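Local coordinates for protein 3-chlorocatechol 1,2-dioxygenase (Rhodococcus opacus, PDB 2BOY) that probably catalyses the intradiol, iron(III)-dependent cleavage of catechols such as 3-chlorocatechol, a ring-opening step in the breakdown of aromatic compounds, at residues A[122-127]-A[192-197]. Numbering follows the deposited sequence.
Sequences LDMWQA and LHWIIA. With FE (Fe (III) ion), chain I; BHO (benzhydroxamic acid), chain J.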
# COMPACT_ATOMS: atom_id res chain seq x y z
N LEU A 122 -23.80 23.60 7.85
CA LEU A 122 -23.10 23.12 6.64
C LEU A 122 -21.68 23.65 6.67
O LEU A 122 -21.47 24.85 6.88
CB LEU A 122 -23.79 23.57 5.33
CG LEU A 122 -25.22 23.10 5.03
CD1 LEU A 122 -26.22 24.08 5.62
CD2 LEU A 122 -25.44 22.93 3.56
N ASP A 123 -20.72 22.75 6.49
CA ASP A 123 -19.32 23.08 6.38
C ASP A 123 -19.01 22.98 4.90
O ASP A 123 -19.21 21.91 4.32
CB ASP A 123 -18.51 22.03 7.13
CG ASP A 123 -17.46 22.62 8.03
OD1 ASP A 123 -17.32 22.17 9.17
OD2 ASP A 123 -16.69 23.52 7.68
N MET A 124 -18.48 24.02 4.28
CA MET A 124 -18.19 23.95 2.83
C MET A 124 -16.74 24.31 2.59
O MET A 124 -16.23 25.18 3.26
CB MET A 124 -19.12 24.88 2.06
CG MET A 124 -19.25 24.58 0.55
SD MET A 124 -17.89 25.23 -0.52
CE MET A 124 -18.57 26.79 -1.12
N TRP A 125 -16.06 23.55 1.73
CA TRP A 125 -14.70 23.91 1.34
C TRP A 125 -14.54 23.66 -0.14
O TRP A 125 -15.21 22.80 -0.72
CB TRP A 125 -13.61 23.18 2.18
CG TRP A 125 -13.50 21.68 2.04
CD1 TRP A 125 -12.48 20.99 1.45
CD2 TRP A 125 -14.39 20.67 2.60
NE1 TRP A 125 -12.68 19.63 1.57
CE2 TRP A 125 -13.85 19.40 2.24
CE3 TRP A 125 -15.60 20.73 3.32
CZ2 TRP A 125 -14.49 18.17 2.58
CZ3 TRP A 125 -16.24 19.52 3.67
CH2 TRP A 125 -15.68 18.25 3.28
N GLN A 126 -13.64 24.42 -0.75
CA GLN A 126 -13.45 24.34 -2.18
C GLN A 126 -12.07 24.90 -2.45
O GLN A 126 -11.50 25.59 -1.61
CB GLN A 126 -14.51 25.20 -2.92
CG GLN A 126 -14.34 26.74 -2.65
CD GLN A 126 -15.23 27.58 -3.53
OE1 GLN A 126 -16.36 27.89 -3.17
NE2 GLN A 126 -14.70 27.98 -4.69
N ALA A 127 -11.59 24.63 -3.66
CA ALA A 127 -10.36 25.20 -4.16
C ALA A 127 -10.62 26.59 -4.72
O ALA A 127 -11.76 26.95 -4.99
CB ALA A 127 -9.79 24.29 -5.27
N LEU A 192 -17.62 21.74 -5.16
CA LEU A 192 -17.80 22.30 -3.84
C LEU A 192 -18.01 21.09 -2.93
O LEU A 192 -18.83 20.23 -3.28
CB LEU A 192 -19.06 23.16 -3.81
CG LEU A 192 -19.12 24.26 -4.88
CD1 LEU A 192 -20.41 25.04 -4.68
CD2 LEU A 192 -17.88 25.16 -4.63
N HIS A 193 -17.28 21.06 -1.81
CA HIS A 193 -17.38 19.96 -0.78
C HIS A 193 -18.35 20.39 0.31
O HIS A 193 -18.32 21.55 0.71
CB HIS A 193 -16.05 19.78 -0.07
CG HIS A 193 -14.99 19.07 -0.87
ND1 HIS A 193 -14.93 17.70 -0.93
CD2 HIS A 193 -13.94 19.53 -1.60
CE1 HIS A 193 -13.91 17.34 -1.69
NE2 HIS A 193 -13.30 18.43 -2.12
N TRP A 194 -19.14 19.46 0.90
CA TRP A 194 -20.08 19.85 1.94
C TRP A 194 -20.14 18.73 2.98
O TRP A 194 -20.15 17.56 2.62
CB TRP A 194 -21.49 19.96 1.38
CG TRP A 194 -21.64 20.93 0.24
CD1 TRP A 194 -21.39 20.69 -1.08
CD2 TRP A 194 -22.10 22.28 0.33
NE1 TRP A 194 -21.63 21.84 -1.80
CE2 TRP A 194 -22.08 22.82 -0.97
CE3 TRP A 194 -22.51 23.12 1.39
CZ2 TRP A 194 -22.48 24.12 -1.24
CZ3 TRP A 194 -22.90 24.43 1.11
CH2 TRP A 194 -22.88 24.91 -0.19
N ILE A 195 -20.12 19.13 4.25
CA ILE A 195 -20.53 18.23 5.36
C ILE A 195 -21.69 18.92 6.02
O ILE A 195 -21.57 20.09 6.43
CB ILE A 195 -19.37 17.95 6.34
CG1 ILE A 195 -18.31 17.06 5.65
CG2 ILE A 195 -19.89 17.23 7.66
CD1 ILE A 195 -16.97 16.99 6.42
N ILE A 196 -22.83 18.23 6.11
CA ILE A 196 -24.09 18.83 6.48
C ILE A 196 -24.65 18.04 7.65
O ILE A 196 -24.73 16.80 7.58
CB ILE A 196 -25.04 18.76 5.28
CG1 ILE A 196 -24.37 19.48 4.06
CG2 ILE A 196 -26.43 19.42 5.60
CD1 ILE A 196 -25.04 19.12 2.74
N ALA A 197 -25.04 18.73 8.71
CA ALA A 197 -25.39 18.05 9.95
C ALA A 197 -26.53 18.76 10.70
O ALA A 197 -26.62 19.99 10.69
CB ALA A 197 -24.15 17.98 10.84
FE FE I . -11.68 18.66 -3.56
C1 BHO J . -9.95 15.18 -3.49
C2 BHO J . -10.42 13.78 -3.52
C3 BHO J . -9.48 12.76 -3.71
C4 BHO J . -8.12 13.11 -3.87
C5 BHO J . -7.70 14.42 -3.85
C6 BHO J . -8.61 15.47 -3.67
C BHO J . -10.96 16.26 -3.28
O1 BHO J . -12.07 16.04 -3.66
N BHO J . -10.74 17.46 -2.78
O2 BHO J . -10.11 17.67 -1.73
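H193 binds the ferric iron through NE2 at 2.2 Å, sharing it with Y133, H191 and the benzhydroxamic acid, while its backbone pairs with W125. Strands 121-125 and 187-197 are antiparallel neighbours here in the mixed beta sheet of the intradiol dioxygenase domain. H193 N donates to W125 O at 2.9 Å, and W125 N returns a longer bond to H193 O. One hydrogen-bonded pair further on, D123 N reaches I195 O at 2.8 Å in a nearly straight bond, and I195 N answers to D123 O. Histidine suits its place because NE2 can hold the metal while a ring face stacks: the five-membered ring of W125 and the imidazole form an offset stack, planes 6° apart and centroids 4.1 Å apart. A chi1 of 66°, CG between the backbone N and the carbonyl carbon, lays the indole across H193, and CH2 touches I195 CD1 at 3.6 Å. This broad, rigid group covers one imidazole face yet leaves NE2 to the metal; a serine here would probably leave that face without its stacking partner and the imidazole freer to tilt at the iron. The other face carries the largely apolar side chains of L122, M124, W194 and I196. Slender, unbranched M124 sets CG over the six-membered ring of W194, 3.4 Å from its centroid, a CH-pi contact, with SD in a more distant Met-aromatic contact above the same face. L122 CD2 touches both W194 CE3 and I196 CG1, 3.6 Å from the latter. The two strands thus join a hydrophobic interior to the iron site, consistent with the pairing and the stack fixing how H193 meets the metal.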